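Local coordinates for response regulator CheY-like protein (Mesorhizobium loti, PDB 3SNK) that probably takes part in pilus assembly; this piece is its CheY-like receiver domain, and the full-length protein also carries a predicted ATP-binding and ATP-hydrolysing domain, at residues E100-R103 with V104-M108. Sequence-based numbering, arbitrary orientation.
Sequences EQTR and VLVRM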
loop_
_atom_site.group_PDB
_atom_site.type_symbol
_atom_site.label_atom_id
_atom_site.label_comp_id
_atom_site.label_asym_id
_atom_site.label_seq_id
_atom_site.Cartn_x
_atom_site.Cartn_y
_atom_site.Cartn_z
ATOM N N GLU A 100 16.539 9.298 -6.240
ATOM C CA GLU A 100 15.558 10.394 -6.241
ATOM C C GLU A 100 14.192 9.849 -5.851
ATOM O O GLU A 100 13.456 10.488 -5.098
ATOM C CB GLU A 100 15.510 11.060 -7.632
ATOM C CG GLU A 100 14.616 12.290 -7.728
ATOM C CD GLU A 100 14.377 12.786 -9.143
ATOM O OE1 GLU A 100 13.537 12.182 -9.851
ATOM O OE2 GLU A 100 15.018 13.786 -9.541
ATOM N N GLN A 101 13.868 8.651 -6.335
ATOM C CA GLN A 101 12.609 8.017 -6.009
ATOM C C GLN A 101 12.627 7.494 -4.583
ATOM O O GLN A 101 11.587 7.528 -3.927
ATOM C CB GLN A 101 12.312 6.896 -6.989
ATOM C CG GLN A 101 11.984 7.404 -8.389
ATOM C CD GLN A 101 11.913 6.262 -9.365
ATOM O OE1 GLN A 101 12.779 5.389 -9.395
ATOM N NE2 GLN A 101 10.869 6.235 -10.178
ATOM N N THR A 102 13.800 7.016 -4.098
ATOM C CA THR A 102 13.958 6.469 -2.742
ATOM C C THR A 102 13.757 7.607 -1.729
ATOM O O THR A 102 13.164 7.365 -0.675
ATOM C CB THR A 102 15.277 5.693 -2.609
ATOM O OG1 THR A 102 15.158 4.520 -3.416
ATOM C CG2 THR A 102 15.583 5.257 -1.167
ATOM N N ARG A 103 14.174 8.836 -2.084
ATOM C CA ARG A 103 14.003 10.056 -1.299
ATOM C C ARG A 103 12.523 10.365 -1.047
ATOM O O ARG A 103 12.153 10.720 0.074
ATOM C CB ARG A 103 14.633 11.245 -2.022
ATOM C CG ARG A 103 16.055 11.514 -1.634
ATOM C CD ARG A 103 16.245 12.914 -1.087
ATOM N NE ARG A 103 17.596 13.067 -0.550
ATOM C CZ ARG A 103 17.888 13.308 0.724
ATOM N NH1 ARG A 103 16.916 13.483 1.616
ATOM N NH2 ARG A 103 19.154 13.406 1.112
ATOM N N VAL A 104 11.687 10.244 -2.103
ATOM C CA VAL A 104 10.243 10.474 -2.038
ATOM C C VAL A 104 9.649 9.386 -1.178
ATOM O O VAL A 104 8.855 9.702 -0.294
ATOM C CB VAL A 104 9.556 10.541 -3.433
ATOM C CG1 VAL A 104 8.060 10.788 -3.288
ATOM C CG2 VAL A 104 10.191 11.612 -4.317
ATOM N N LEU A 105 10.045 8.103 -1.429
ATOM C CA LEU A 105 9.575 6.954 -0.658
ATOM C C LEU A 105 9.904 7.135 0.844
ATOM O O LEU A 105 9.057 6.863 1.685
ATOM C CB LEU A 105 10.119 5.607 -1.194
ATOM C CG LEU A 105 9.582 4.339 -0.502
ATOM C CD1 LEU A 105 8.058 4.254 -0.559
ATOM C CD2 LEU A 105 10.187 3.097 -1.082
ATOM N N VAL A 106 11.104 7.624 1.169
ATOM C CA VAL A 106 11.493 7.892 2.548
ATOM C C VAL A 106 10.509 8.919 3.156
ATOM O O VAL A 106 10.004 8.680 4.246
ATOM C CB VAL A 106 12.969 8.334 2.714
ATOM C CG1 VAL A 106 13.213 8.927 4.101
ATOM C CG2 VAL A 106 13.922 7.175 2.462
ATOM N N ARG A 107 10.196 10.004 2.425
ATOM C CA ARG A 107 9.295 11.048 2.910
ATOM C C ARG A 107 7.871 10.542 3.066
ATOM O O ARG A 107 7.126 11.091 3.867
ATOM C CB ARG A 107 9.308 12.273 1.995
ATOM C CG ARG A 107 10.630 13.014 2.003
ATOM C CD ARG A 107 10.465 14.436 1.504
ATOM N NE ARG A 107 10.065 14.496 0.098
ATOM C CZ ARG A 107 10.916 14.513 -0.922
ATOM N NH1 ARG A 107 12.226 14.465 -0.705
ATOM N NH2 ARG A 107 10.464 14.576 -2.169
HETATM N N MSE A 108 7.489 9.513 2.301
HETATM C CA MSE A 108 6.164 8.909 2.395
HETATM C C MSE A 108 6.001 8.050 3.642
HETATM O O MSE A 108 4.891 7.633 3.932
HETATM C CB MSE A 108 5.811 8.134 1.133
HETATM C CG MSE A 108 5.334 9.093 0.049
HETATM SE SE MSE A 108 5.064 8.007 -1.435
HETATM C CE MSE A 108 3.184 7.549 -0.994
#
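Arg107 N donates to Arg103 O at 3.1 Å, one of four successive i to i+4 backbone bonds that run through about two turns of alpha helix. This is helix 99-107 of the CheY-like receiver fold, the crossover helix of the beta-alpha-beta unit between parallel strands 90-94 and 112-115. Leu105 N to Gln101 O is the straightest of the four, with an N-H...O angle of 166°. Val106 N to Thr102 O is the shortest, at 2.8 Å. Val104 N to Glu100 O is long and weak.

The side chains of the later turn mostly meet carbonyls of the earlier one. Val104 turns CG2 toward Glu100 O, 3.5 Å away, and its side chain also packs on Ile78 and Val79 of helix 78-82. Val106 keeps CG1 anti to its own N (chi1 166°). This puts Val106 CG2 beside the backbone N, 3.2 Å from Thr102 O, which already accepts the bond from Val106 N. On the same flank, the methyls Thr102 CG2 and Val106 CG2 lie 4.4 Å apart, and both residues touch Trp113 of strand 112-115. Thr102 OG1 bonds to Thr98 O and Gln101 OE1 to Thr98 N, just ahead of the helix. Leu105 sends its side chain into the core, against Leu67 and Trp113.

The two arginines sit one turn apart on the exposed side. Arg103 NH1 and Arg107 NH1 stay 5.3 Å from each other, so the like charges probably repel mildly. Arg107 bends at chi3 (-65°), which folds its guanidinium back over the preceding turn. Arg103 O lies 3.7 Å above the guanidinium plane, offset toward its rim, and Arg107 CG rests 3.4 Å from that same oxygen, Arg103 O.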